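Local coordinates for transcription regulator (Haloarcula marismortui ATCC 43049, PDB 3CRJ), which is probably a DNA-binding transcriptional repressor of the TetR family, a two-subunit regulator pairing a helix-turn-helix domain with an all-helical C-terminal regulatory domain, at residues Asp56-Asp59 against Asp60-Ala64; Glu86-Leu89 against Asn90-Asp94; Arg114-Ala117 against Pro118-Glu121; Ile142-Gly145 against Ile146-Val150. One frame throughout, in Å; residues are numbered along the deposited sequence.

Interaction 1: Asp56-Asp59 against Asp60-Ala64; sequences DTKD and DLLAA
Thr57, Lys58 and Asp59 give their carbonyls to the amides of Leu61, Leu62 and Ala63 as the loop residues Asp56 and Thr57 wind into the first turns of helix 58-78. The three i to i+4 bonds are even in length, 2.9 to 3.0 Å for Leu61 N to Thr57 O, Leu62 N to Lys58 O and Ala63 N to Asp59 O. Thr57 holds the N-cap position, but its side chain makes no capping bond; its CB lies 3.4 Å from Asp60 OD1. Lys58 CG, anti to the backbone N (chi1 -172°), runs alongside Leu62 and comes 4.2 Å from its CD1, both chains pointing the same way. Beyond that the extended lysine meets the ring of Tyr32 in a cation-pi contact. In TetR regulators this helix follows the helix-turn-helix, predicted here for residues 36-55, and joins the DNA-binding domain to the C-terminal one. Leu61 accordingly turns into the small domain, onto Thr23, Ile37 and Ile40, while Leu62 reaches Thr23 and also Phe123 of helix 121-148. Asp59 aims its carboxylate at Lys120, a salt bridge. The carboxylates of Asp56 and Asp60 converge at the exposed start of the helix, their planes 60° apart; their OD2-OD2 separation of 2.9 Å brings two acceptors together and is doubtful as modelled.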
ATOM      1  N   ASP A  56      15.245 -14.678  19.498  1.00 60.55           N
ATOM      2  CA  ASP A  56      15.066 -14.146  20.841  1.00 61.48           C
ATOM      3  C   ASP A  56      13.780 -13.343  20.948  1.00 61.76           C
ATOM      4  O   ASP A  56      13.233 -13.168  22.036  1.00 62.29           O
ATOM      5  CB  ASP A  56      16.274 -13.288  21.202  1.00 61.67           C
ATOM      6  CG  ASP A  56      17.468 -13.582  20.301  1.00 63.37           C
ATOM      7  OD1 ASP A  56      18.596 -13.774  20.830  1.00 62.04           O
ATOM      8  OD2 ASP A  56      17.252 -13.646  19.049  1.00 64.48           O
ATOM      9  N   THR A  57      13.289 -12.879  19.804  1.00 62.04           N
ATOM     10  CA  THR A  57      12.160 -11.986  19.753  1.00 61.90           C
ATOM     11  C   THR A  57      11.242 -12.383  18.636  1.00 62.41           C
ATOM     12  O   THR A  57      11.679 -12.973  17.639  1.00 62.86           O
ATOM     13  CB  THR A  57      12.648 -10.584  19.470  1.00 61.87           C
ATOM     14  OG1 THR A  57      13.599 -10.236  20.475  1.00 61.36           O
ATOM     15  CG2 THR A  57      11.498  -9.575  19.501  1.00 62.49           C
ATOM     16  N   LYS A  58       9.957 -12.084  18.831  1.00 62.75           N
ATOM     17  CA  LYS A  58       8.978 -11.991  17.750  1.00 62.77           C
ATOM     18  C   LYS A  58       9.598 -11.253  16.556  1.00 62.94           C
ATOM     19  O   LYS A  58       9.570 -11.764  15.438  1.00 63.86           O
ATOM     20  CB  LYS A  58       7.721 -11.256  18.247  1.00 62.63           C
ATOM     21  CG  LYS A  58       6.526 -11.235  17.293  1.00 62.29           C
ATOM     22  CD  LYS A  58       5.345 -10.593  17.969  1.00 62.50           C
ATOM     23  CE  LYS A  58       4.371  -9.971  16.979  1.00 63.66           C
ATOM     24  NZ  LYS A  58       3.588  -8.829  17.570  1.00 64.03           N
ATOM     25  N   ASP A  59      10.183 -10.084  16.806  1.00 62.59           N
ATOM     26  CA  ASP A  59      10.773  -9.255  15.754  1.00 62.77           C
ATOM     27  C   ASP A  59      11.967  -9.879  15.036  1.00 62.41           C
ATOM     28  O   ASP A  59      12.073  -9.771  13.813  1.00 62.64           O
ATOM     29  CB  ASP A  59      11.144  -7.865  16.284  1.00 62.76           C
ATOM     30  CG  ASP A  59       9.937  -6.957  16.437  1.00 64.36           C
ATOM     31  OD1 ASP A  59      10.146  -5.783  16.840  1.00 65.90           O
ATOM     32  OD2 ASP A  59       8.788  -7.405  16.145  1.00 64.47           O
ATOM     33  N   ASP A  60      12.867 -10.518  15.772  1.00 61.64           N
ATOM     34  CA  ASP A  60      13.963 -11.219  15.121  1.00 61.52           C
ATOM     35  C   ASP A  60      13.391 -12.279  14.198  1.00 60.66           C
ATOM     36  O   ASP A  60      13.824 -12.446  13.059  1.00 60.23           O
ATOM     37  CB  ASP A  60      14.849 -11.910  16.153  1.00 62.42           C
ATOM     38  CG  ASP A  60      15.632 -10.937  17.008  1.00 64.38           C
ATOM     39  OD1 ASP A  60      15.137  -9.807  17.226  1.00 67.12           O
ATOM     40  OD2 ASP A  60      16.734 -11.322  17.475  1.00 66.24           O
ATOM     41  N   LEU A  61      12.389 -12.983  14.716  1.00 60.08           N
ATOM     42  CA  LEU A  61      11.800 -14.119  14.044  1.00 59.03           C
ATOM     43  C   LEU A  61      11.136 -13.690  12.747  1.00 58.64           C
ATOM     44  O   LEU A  61      11.273 -14.361  11.730  1.00 58.72           O
ATOM     45  CB  LEU A  61      10.808 -14.805  14.974  1.00 58.68           C
ATOM     46  CG  LEU A  61      10.327 -16.178  14.522  1.00 58.17           C
ATOM     47  CD1 LEU A  61      10.008 -17.007  15.731  1.00 57.26           C
ATOM     48  CD2 LEU A  61       9.120 -16.071  13.594  1.00 57.69           C
ATOM     49  N   LEU A  62      10.444 -12.560  12.776  1.00 57.91           N
ATOM     50  CA  LEU A  62       9.757 -12.074  11.592  1.00 57.68           C
ATOM     51  C   LEU A  62      10.688 -11.407  10.583  1.00 57.56           C
ATOM     52  O   LEU A  62      10.380 -11.335   9.395  1.00 57.14           O
ATOM     53  CB  LEU A  62       8.619 -11.146  11.995  1.00 57.72           C
ATOM     54  CG  LEU A  62       7.437 -11.798  12.719  1.00 58.90           C
ATOM     55  CD1 LEU A  62       6.467 -10.730  13.173  1.00 59.55           C
ATOM     56  CD2 LEU A  62       6.721 -12.836  11.825  1.00 58.79           C
ATOM     57  N   ALA A  63      11.835 -10.913  11.033  1.00 57.70           N
ATOM     58  CA  ALA A  63      12.801 -10.420  10.066  1.00 58.07           C
ATOM     59  C   ALA A  63      13.243 -11.619   9.244  1.00 57.95           C
ATOM     60  O   ALA A  63      13.232 -11.569   8.010  1.00 57.99           O
ATOM     61  CB  ALA A  63      13.978  -9.753  10.740  1.00 58.50           C
ATOM     62  N   ALA A  64      13.584 -12.704   9.941  1.00 57.79           N
ATOM     63  CA  ALA A  64      13.908 -13.989   9.300  1.00 57.64           C
ATOM     64  C   ALA A  64      12.786 -14.457   8.352  1.00 57.85           C
ATOM     65  O   ALA A  64      13.065 -14.872   7.224  1.00 57.84           O
ATOM     66  CB  ALA A  64      14.214 -15.041  10.344  1.00 56.84           C
TER

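Interaction 2: Glu86-Leu89 against Asn90-Asp94; sequences EARL and NLLLD
Leu89 and Leu93, one turn apart on helix 85-97, make the close apolar part of this contact: CG of Leu89 meets CD1 of Leu93 at 4.0 Å, the two chains crossing at a slant. Their first torsions differ. Leu89 sends CG away from its backbone N (chi1 -169°), whereas Leu93 swings CG back beside its own N (chi1 -68°), which returns its CD1 toward the preceding turn. Both are buried: Leu89 packs on Leu138 and Val141 of helix 121-148 and on Leu198 of helix 181-198, and Leu93 lies against Arg187. Beneath them the amide of Leu93 bonds to Leu89 O at 2.8 Å. Helix 85-97 is thus amphipathic and lays its buried leucines, Leu89, Leu92 and Leu93, on the helical bundle of the C-terminal domain, the part that binds effectors in many TetR relatives. The loose side is that of exposed Leu91, whose branches straddle the carbonyl of Ala87, with CD1 and CD2 each 3.5 Å from Ala87 O. A third flank is partly covered: Arg88 packs on Val141 and Leu92 on Met137, both of helix 121-148, and Arg88 NE comes 4.3 Å from Leu92 CD2 in an oblique approach to the guanidinium. Arg88 NH1 is taken up by the carbonyls of Val80 and Thr82 in the preceding loop. On a polar flank, Asn90 OD1 and Asp94 OD1 both engage Arg187, at its NH2 and NE respectively, the latter as a salt bridge.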
ATOM      1  N   GLU A  86       9.638  -9.984 -24.121  1.00 61.62           N
ATOM      2  CA  GLU A  86       8.191  -9.841 -23.993  1.00 62.14           C
ATOM      3  C   GLU A  86       7.666 -10.933 -23.061  1.00 61.45           C
ATOM      4  O   GLU A  86       6.945 -10.639 -22.085  1.00 61.18           O
ATOM      5  CB  GLU A  86       7.471  -9.899 -25.346  1.00 62.17           C
ATOM      6  CG  GLU A  86       8.409  -9.848 -26.583  1.00 65.09           C
ATOM      7  CD  GLU A  86       7.666  -9.518 -27.885  1.00 64.19           C
ATOM      8  OE1 GLU A  86       6.710  -8.693 -27.801  1.00 65.12           O
ATOM      9  OE2 GLU A  86       8.037 -10.081 -28.965  1.00 64.20           O
ATOM     10  N   ALA A  87       8.037 -12.190 -23.340  1.00 60.58           N
ATOM     11  CA  ALA A  87       7.512 -13.319 -22.551  1.00 59.62           C
ATOM     12  C   ALA A  87       7.951 -13.279 -21.088  1.00 59.07           C
ATOM     13  O   ALA A  87       7.241 -13.757 -20.201  1.00 58.89           O
ATOM     14  CB  ALA A  87       7.869 -14.636 -23.178  1.00 59.24           C
ATOM     15  N   ARG A  88       9.114 -12.690 -20.843  1.00 58.52           N
ATOM     16  CA  ARG A  88       9.693 -12.714 -19.518  1.00 57.90           C
ATOM     17  C   ARG A  88       9.087 -11.642 -18.636  1.00 57.24           C
ATOM     18  O   ARG A  88       8.856 -11.867 -17.433  1.00 56.64           O
ATOM     19  CB  ARG A  88      11.207 -12.546 -19.594  1.00 58.40           C
ATOM     20  CG  ARG A  88      11.919 -13.088 -18.367  1.00 59.03           C
ATOM     21  CD  ARG A  88      13.361 -12.589 -18.213  1.00 59.25           C
ATOM     22  NE  ARG A  88      13.830 -12.848 -16.852  1.00 56.47           N
ATOM     23  CZ  ARG A  88      14.216 -14.037 -16.403  1.00 55.71           C
ATOM     24  NH1 ARG A  88      14.223 -15.103 -17.213  1.00 53.60           N
ATOM     25  NH2 ARG A  88      14.606 -14.153 -15.137  1.00 54.98           N
ATOM     26  N   LEU A  89       8.841 -10.474 -19.224  1.00 56.54           N
ATOM     27  CA  LEU A  89       8.189  -9.416 -18.496  1.00 56.18           C
ATOM     28  C   LEU A  89       6.884  -9.995 -18.008  1.00 56.81           C
ATOM     29  O   LEU A  89       6.623 -10.061 -16.787  1.00 57.20           O
ATOM     30  CB  LEU A  89       7.947  -8.180 -19.363  1.00 55.73           C
ATOM     31  CG  LEU A  89       7.509  -6.916 -18.604  1.00 55.49           C
ATOM     32  CD1 LEU A  89       8.317  -6.629 -17.302  1.00 53.00           C
ATOM     33  CD2 LEU A  89       7.531  -5.717 -19.486  1.00 53.04           C
ATOM     34  N   ASN A  90       6.085 -10.482 -18.951  1.00 56.66           N
ATOM     35  CA  ASN A  90       4.774 -11.011 -18.596  1.00 56.64           C
ATOM     36  C   ASN A  90       4.810 -12.018 -17.458  1.00 56.99           C
ATOM     37  O   ASN A  90       4.048 -11.907 -16.498  1.00 57.60           O
ATOM     38  CB  ASN A  90       4.059 -11.576 -19.824  1.00 56.35           C
ATOM     39  CG  ASN A  90       3.431 -10.493 -20.657  1.00 54.38           C
ATOM     40  OD1 ASN A  90       2.802  -9.590 -20.126  1.00 54.17           O
ATOM     41  ND2 ASN A  90       3.609 -10.567 -21.963  1.00 52.79           N
ATOM     42  N   LEU A  91       5.711 -12.986 -17.572  1.00 57.04           N
ATOM     43  CA  LEU A  91       5.869 -14.037 -16.594  1.00 56.85           C
ATOM     44  C   LEU A  91       6.246 -13.475 -15.239  1.00 56.90           C
ATOM     45  O   LEU A  91       5.789 -13.963 -14.215  1.00 56.70           O
ATOM     46  CB  LEU A  91       6.921 -15.019 -17.084  1.00 56.77           C
ATOM     47  CG  LEU A  91       6.420 -16.272 -17.820  1.00 57.87           C
ATOM     48  CD1 LEU A  91       5.113 -16.065 -18.591  1.00 56.62           C
ATOM     49  CD2 LEU A  91       7.528 -16.877 -18.729  1.00 56.90           C
ATOM     50  N   LEU A  92       7.070 -12.435 -15.227  1.00 57.30           N
ATOM     51  CA  LEU A  92       7.388 -11.775 -13.958  1.00 57.69           C
ATOM     52  C   LEU A  92       6.162 -11.083 -13.398  1.00 58.08           C
ATOM     53  O   LEU A  92       5.829 -11.267 -12.228  1.00 58.57           O
ATOM     54  CB  LEU A  92       8.539 -10.794 -14.112  1.00 57.31           C
ATOM     55  CG  LEU A  92       9.890 -11.434 -13.849  1.00 58.08           C
ATOM     56  CD1 LEU A  92       9.936 -12.856 -14.354  1.00 57.53           C
ATOM     57  CD2 LEU A  92      10.993 -10.605 -14.467  1.00 58.59           C
ATOM     58  N   LEU A  93       5.475 -10.312 -14.240  1.00 57.98           N
ATOM     59  CA  LEU A  93       4.255  -9.672 -13.814  1.00 58.29           C
ATOM     60  C   LEU A  93       3.241 -10.675 -13.312  1.00 58.55           C
ATOM     61  O   LEU A  93       2.595 -10.413 -12.300  1.00 58.44           O
ATOM     62  CB  LEU A  93       3.652  -8.817 -14.915  1.00 58.08           C
ATOM     63  CG  LEU A  93       4.548  -7.625 -15.197  1.00 59.13           C
ATOM     64  CD1 LEU A  93       4.078  -6.915 -16.478  1.00 57.00           C
ATOM     65  CD2 LEU A  93       4.622  -6.698 -13.946  1.00 56.93           C
ATOM     66  N   ASP A  94       3.096 -11.805 -14.005  1.00 58.84           N
ATOM     67  CA  ASP A  94       2.212 -12.857 -13.524  1.00 59.81           C
ATOM     68  C   ASP A  94       2.639 -13.298 -12.149  1.00 60.31           C
ATOM     69  O   ASP A  94       1.828 -13.360 -11.237  1.00 60.51           O
ATOM     70  CB  ASP A  94       2.209 -14.041 -14.449  1.00 59.74           C
ATOM     71  CG  ASP A  94       1.546 -13.742 -15.754  1.00 61.58           C
ATOM     72  OD1 ASP A  94       1.017 -12.613 -15.932  1.00 62.46           O
ATOM     73  OD2 ASP A  94       1.581 -14.646 -16.620  1.00 63.91           O
TER

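Interaction 3: Arg114-Ala117 against Pro118-Glu121; sequences RSQA and PYKE
Gln116 and Lys120 lie side by side and point the same way across a tight turn that follows helix 104-115. A first torsion well short of a staggered one (chi1 -32°) sets the lysine CG 3.4 Å from Gln116 O; the bend at chi2 then directs CD and the straight remainder of the chain alongside the extended glutamine. The same carbonyl receives the amide of Tyr119 at 2.9 Å from N to O, the donor standing 44° out of the carbonyl plane, closing a four-residue turn, Gln116 to Tyr119. A second bond, from Lys120 N to Ala117 O at 3.4 Å, is weak. Pro118 has no N-H to give, and its ring lies against the preceding turn: CD is 3.4 Å from Ser115 O and 3.7 Å from Ala117 CB. The ring of Tyr119, its CG anti to the carbonyl carbon (chi1 -56°), stands obliquely near Gln116 O, only CB coming as close as 3.7 Å. The hydroxyl is hydrogen-bonded to Glu112 OE1 of the second subunit. Ser115 OG serves two partners, Glu112 O of its own chain and Ser115 OG of the second subunit, so the corner lies at the dimer interface. Within its own chain it connects helix 104-115 to helix 121-148, with Lys120 at the N-cap position of the latter, Ala117 resting on Ser124 and Arg114 on Phe127, while Lys120 NZ reaches Tyr32 OH just beyond helix 12-30.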
ATOM      1  N   ARG A 114       4.253  -3.865   7.089  1.00 59.92           N
ATOM      2  CA  ARG A 114       4.720  -2.756   6.253  1.00 59.74           C
ATOM      3  C   ARG A 114       4.442  -1.423   6.899  1.00 59.27           C
ATOM      4  O   ARG A 114       5.275  -0.521   6.852  1.00 58.60           O
ATOM      5  CB  ARG A 114       4.082  -2.765   4.878  1.00 59.64           C
ATOM      6  CG  ARG A 114       4.745  -3.685   3.902  1.00 61.82           C
ATOM      7  CD  ARG A 114       4.148  -3.523   2.509  1.00 64.21           C
ATOM      8  NE  ARG A 114       4.426  -4.669   1.646  1.00 66.73           N
ATOM      9  CZ  ARG A 114       3.601  -5.710   1.503  1.00 68.52           C
ATOM     10  NH1 ARG A 114       2.443  -5.752   2.186  1.00 67.91           N
ATOM     11  NH2 ARG A 114       3.939  -6.716   0.686  1.00 67.55           N
ATOM     12  N   SER A 115       3.260  -1.299   7.501  1.00 59.28           N
ATOM     13  CA  SER A 115       2.896  -0.062   8.185  1.00 58.93           C
ATOM     14  C   SER A 115       3.795   0.183   9.385  1.00 59.09           C
ATOM     15  O   SER A 115       3.869   1.301   9.864  1.00 59.44           O
ATOM     16  CB  SER A 115       1.411  -0.024   8.557  1.00 58.56           C
ATOM     17  OG  SER A 115       1.132  -0.813   9.695  1.00 57.54           O
ATOM     18  N   GLN A 116       4.501  -0.853   9.838  1.00 59.53           N
ATOM     19  CA  GLN A 116       5.462  -0.719  10.938  1.00 60.15           C
ATOM     20  C   GLN A 116       6.918  -0.482  10.580  1.00 59.93           C
ATOM     21  O   GLN A 116       7.722  -0.199  11.446  1.00 60.05           O
ATOM     22  CB  GLN A 116       5.364  -1.897  11.862  1.00 60.38           C
ATOM     23  CG  GLN A 116       4.484  -1.595  13.015  1.00 62.91           C
ATOM     24  CD  GLN A 116       3.988  -2.847  13.635  1.00 68.34           C
ATOM     25  OE1 GLN A 116       3.594  -3.790  12.927  1.00 70.95           O
ATOM     26  NE2 GLN A 116       3.997  -2.893  14.971  1.00 70.74           N
ATOM     27  N   ALA A 117       7.243  -0.542   9.297  1.00 60.59           N
ATOM     28  CA  ALA A 117       8.590  -0.253   8.808  1.00 60.71           C
ATOM     29  C   ALA A 117       9.214   1.062   9.308  1.00 60.74           C
ATOM     30  O   ALA A 117      10.409   1.090   9.556  1.00 61.56           O
ATOM     31  CB  ALA A 117       8.647  -0.348   7.282  1.00 60.33           C
ATOM     32  N   PRO A 118       8.428   2.151   9.456  1.00 60.70           N
ATOM     33  CA  PRO A 118       9.059   3.360  10.000  1.00 60.60           C
ATOM     34  C   PRO A 118       9.427   3.290  11.491  1.00 61.17           C
ATOM     35  O   PRO A 118      10.040   4.233  12.015  1.00 61.64           O
ATOM     36  CB  PRO A 118       8.005   4.456   9.767  1.00 60.21           C
ATOM     37  CG  PRO A 118       6.977   3.876   8.905  1.00 59.86           C
ATOM     38  CD  PRO A 118       7.013   2.396   9.121  1.00 60.55           C
ATOM     39  N   TYR A 119       9.072   2.208  12.176  1.00 61.38           N
ATOM     40  CA  TYR A 119       9.406   2.100  13.593  1.00 61.76           C
ATOM     41  C   TYR A 119      10.420   1.011  13.843  1.00 61.56           C
ATOM     42  O   TYR A 119      10.891   0.853  14.964  1.00 62.02           O
ATOM     43  CB  TYR A 119       8.167   1.839  14.461  1.00 62.31           C
ATOM     44  CG  TYR A 119       7.060   2.852  14.327  1.00 63.03           C
ATOM     45  CD1 TYR A 119       5.722   2.453  14.320  1.00 63.79           C
ATOM     46  CD2 TYR A 119       7.339   4.208  14.206  1.00 64.18           C
ATOM     47  CE1 TYR A 119       4.684   3.391  14.193  1.00 63.98           C
ATOM     48  CE2 TYR A 119       6.313   5.151  14.076  1.00 65.35           C
ATOM     49  CZ  TYR A 119       4.987   4.738  14.068  1.00 64.14           C
ATOM     50  OH  TYR A 119       3.982   5.684  13.940  1.00 64.22           O
ATOM     51  N   LYS A 120      10.740   0.254  12.801  1.00 61.37           N
ATOM     52  CA  LYS A 120      11.566  -0.940  12.931  1.00 60.94           C
ATOM     53  C   LYS A 120      12.464  -1.055  11.712  1.00 61.06           C
ATOM     54  O   LYS A 120      12.001  -1.333  10.598  1.00 61.03           O
ATOM     55  CB  LYS A 120      10.694  -2.197  13.058  1.00 60.79           C
ATOM     56  CG  LYS A 120       9.351  -1.987  13.771  1.00 61.40           C
ATOM     57  CD  LYS A 120       8.975  -3.238  14.552  1.00 64.23           C
ATOM     58  CE  LYS A 120       7.719  -3.081  15.390  1.00 63.14           C
ATOM     59  NZ  LYS A 120       7.462  -4.377  16.081  1.00 63.24           N
ATOM     60  N   GLU A 121      13.752  -0.823  11.929  1.00 61.20           N
ATOM     61  CA  GLU A 121      14.762  -0.965  10.890  1.00 61.22           C
ATOM     62  C   GLU A 121      14.811  -2.348  10.247  1.00 61.02           C
ATOM     63  O   GLU A 121      14.901  -2.456   9.021  1.00 61.35           O
ATOM     64  CB  GLU A 121      16.128  -0.654  11.463  1.00 61.41           C
ATOM     65  CG  GLU A 121      16.671   0.679  11.069  1.00 62.87           C
ATOM     66  CD  GLU A 121      18.101   0.812  11.516  1.00 65.53           C
ATOM     67  OE1 GLU A 121      19.002   0.476  10.714  1.00 67.43           O
ATOM     68  OE2 GLU A 121      18.321   1.207  12.683  1.00 65.29           O
TER

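Interaction 4: Ile142-Gly145 against Ile146-Val150; sequences INHG and IDEGV
Glu148 CG sits over one face of the His144 imidazole, 4.0 Å from the ring centroid and 19° off the normal, a CH-pi contact displaced toward the rim. The carboxylate beyond it is turned 59° from the ring plane, and the bend at chi2 of Glu148 brings OE1 to 3.3 Å from His144 CE1. His144 carries its ring there with CG anti to the backbone N; its NE2 makes a weak hydrogen bond to Thr83 OG1. On another side of helix 121-148, Ile146 lays CD1 4.1 Å from Ile142 CG2. Ile142 packs on Val159 and Thr160 of helix 156-176, and Ile146 on Phe151 and Asp153 of the loop that follows its own helix. The helix then stops in a Schellman motif. Gly149 takes a positive phi (78°), its N bonds to Ile146 O at 3.0 Å, and Val150 N turns back to Gly145 O at 2.8 Å in a bond weakened by its bent angle. Between Glu148 and His144 the contact is thus CH-pi and van der Waals in kind, OE1 staying 4.0 Å from both ND1 and NE2, though the nearby carboxylate might modestly favour a protonated imidazole.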
ATOM      1  N   ILE A 142      13.482  -5.342 -19.030  1.00 53.94           N
ATOM      2  CA  ILE A 142      13.244  -4.126 -19.808  1.00 54.14           C
ATOM      3  C   ILE A 142      14.497  -3.692 -20.548  1.00 54.42           C
ATOM      4  O   ILE A 142      14.445  -3.252 -21.715  1.00 55.40           O
ATOM      5  CB  ILE A 142      12.710  -2.966 -18.936  1.00 54.58           C
ATOM      6  CG1 ILE A 142      11.283  -3.287 -18.457  1.00 52.79           C
ATOM      7  CG2 ILE A 142      12.759  -1.646 -19.733  1.00 53.97           C
ATOM      8  CD1 ILE A 142      10.698  -2.274 -17.472  1.00 53.29           C
ATOM      9  N   ASN A 143      15.640  -3.819 -19.890  1.00 54.09           N
ATOM     10  CA  ASN A 143      16.869  -3.439 -20.563  1.00 53.04           C
ATOM     11  C   ASN A 143      17.175  -4.396 -21.689  1.00 52.69           C
ATOM     12  O   ASN A 143      17.560  -3.964 -22.764  1.00 53.82           O
ATOM     13  CB  ASN A 143      18.031  -3.306 -19.577  1.00 52.93           C
ATOM     14  CG  ASN A 143      18.129  -1.904 -18.977  1.00 52.50           C
ATOM     15  OD1 ASN A 143      17.805  -0.916 -19.636  1.00 54.45           O
ATOM     16  ND2 ASN A 143      18.577  -1.813 -17.726  1.00 50.46           N
ATOM     17  N   HIS A 144      16.989  -5.690 -21.449  1.00 51.90           N
ATOM     18  CA  HIS A 144      17.257  -6.720 -22.459  1.00 51.21           C
ATOM     19  C   HIS A 144      16.477  -6.501 -23.769  1.00 51.50           C
ATOM     20  O   HIS A 144      17.051  -6.588 -24.866  1.00 50.80           O
ATOM     21  CB  HIS A 144      16.954  -8.101 -21.881  1.00 50.45           C
ATOM     22  CG  HIS A 144      17.233  -9.231 -22.818  1.00 49.38           C
ATOM     23  ND1 HIS A 144      18.467  -9.434 -23.400  1.00 49.27           N
ATOM     24  CD2 HIS A 144      16.448 -10.244 -23.247  1.00 49.01           C
ATOM     25  CE1 HIS A 144      18.428 -10.517 -24.154  1.00 47.58           C
ATOM     26  NE2 HIS A 144      17.216 -11.031 -24.076  1.00 49.19           N
ATOM     27  N   GLY A 145      15.179  -6.217 -23.629  1.00 51.46           N
ATOM     28  CA  GLY A 145      14.313  -5.960 -24.749  1.00 52.18           C
ATOM     29  C   GLY A 145      14.674  -4.692 -25.487  1.00 52.78           C
ATOM     30  O   GLY A 145      14.607  -4.654 -26.717  1.00 53.48           O
ATOM     31  N   ILE A 146      15.064  -3.654 -24.753  1.00 52.90           N
ATOM     32  CA  ILE A 146      15.589  -2.449 -25.396  1.00 52.65           C
ATOM     33  C   ILE A 146      16.802  -2.811 -26.209  1.00 53.72           C
ATOM     34  O   ILE A 146      16.933  -2.387 -27.363  1.00 54.21           O
ATOM     35  CB  ILE A 146      15.972  -1.336 -24.383  1.00 53.31           C
ATOM     36  CG1 ILE A 146      14.743  -0.876 -23.560  1.00 51.64           C
ATOM     37  CG2 ILE A 146      16.710  -0.158 -25.096  1.00 51.10           C
ATOM     38  CD1 ILE A 146      15.058   0.218 -22.550  1.00 51.49           C
ATOM     39  N   ASP A 147      17.700  -3.589 -25.609  1.00 54.70           N
ATOM     40  CA  ASP A 147      18.872  -4.084 -26.325  1.00 55.29           C
ATOM     41  C   ASP A 147      18.477  -4.905 -27.542  1.00 55.63           C
ATOM     42  O   ASP A 147      19.017  -4.674 -28.599  1.00 56.16           O
ATOM     43  CB  ASP A 147      19.810  -4.845 -25.394  1.00 55.26           C
ATOM     44  CG  ASP A 147      20.418  -3.938 -24.337  1.00 56.36           C
ATOM     45  OD1 ASP A 147      20.418  -2.709 -24.579  1.00 58.05           O
ATOM     46  OD2 ASP A 147      20.908  -4.431 -23.289  1.00 55.12           O
ATOM     47  N   GLU A 148      17.522  -5.826 -27.419  1.00 56.29           N
ATOM     48  CA  GLU A 148      17.078  -6.605 -28.584  1.00 56.98           C
ATOM     49  C   GLU A 148      16.238  -5.759 -29.545  1.00 57.77           C
ATOM     50  O   GLU A 148      15.887  -6.211 -30.638  1.00 58.01           O
ATOM     51  CB  GLU A 148      16.300  -7.869 -28.187  1.00 57.07           C
ATOM     52  CG  GLU A 148      17.042  -8.889 -27.319  1.00 57.56           C
ATOM     53  CD  GLU A 148      18.254  -9.492 -27.997  1.00 60.61           C
ATOM     54  OE1 GLU A 148      19.239  -9.793 -27.289  1.00 62.89           O
ATOM     55  OE2 GLU A 148      18.243  -9.680 -29.234  1.00 61.67           O
ATOM     56  N   GLY A 149      15.921  -4.530 -29.152  1.00 58.32           N
ATOM     57  CA  GLY A 149      15.160  -3.630 -30.018  1.00 59.23           C
ATOM     58  C   GLY A 149      13.672  -3.937 -30.051  1.00 60.11           C
ATOM     59  O   GLY A 149      12.931  -3.356 -30.851  1.00 60.21           O
ATOM     60  N   VAL A 150      13.245  -4.849 -29.174  1.00 60.52           N
ATOM     61  CA  VAL A 150      11.834  -5.231 -28.992  1.00 60.77           C
ATOM     62  C   VAL A 150      11.036  -4.153 -28.249  1.00 60.64           C
ATOM     63  O   VAL A 150       9.814  -4.038 -28.413  1.00 61.17           O
ATOM     64  CB  VAL A 150      11.743  -6.572 -28.196  1.00 60.86           C
ATOM     65  CG1 VAL A 150      10.306  -6.938 -27.837  1.00 60.61           C
ATOM     66  CG2 VAL A 150      12.393  -7.688 -28.982  1.00 62.10           C
TER

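In the fold
The four local contacts fall into two pairs at the two ends of the elongated chain. Interactions 1 and 3, with centres about 14 Å apart, meet through the salt bridge of Asp59 with Lys120, joining the DNA-binding domain to the C-terminal domain. Interactions 2 and 4, also about 14 Å apart between centres, touch where Glu86 packs on Val150. None is wholly core: interaction 2 has the most leucine-rich buried side, whereas interaction 4 lies farthest from the chain centre. Interaction 1 starts a helix among acidic groups. Interactions 3 and 4 lie at the two ends of helix 121-148, the first a proline-containing turn from helix 104-115, the second a glycine Schellman motif. Interaction 3 alone contacts the second subunit.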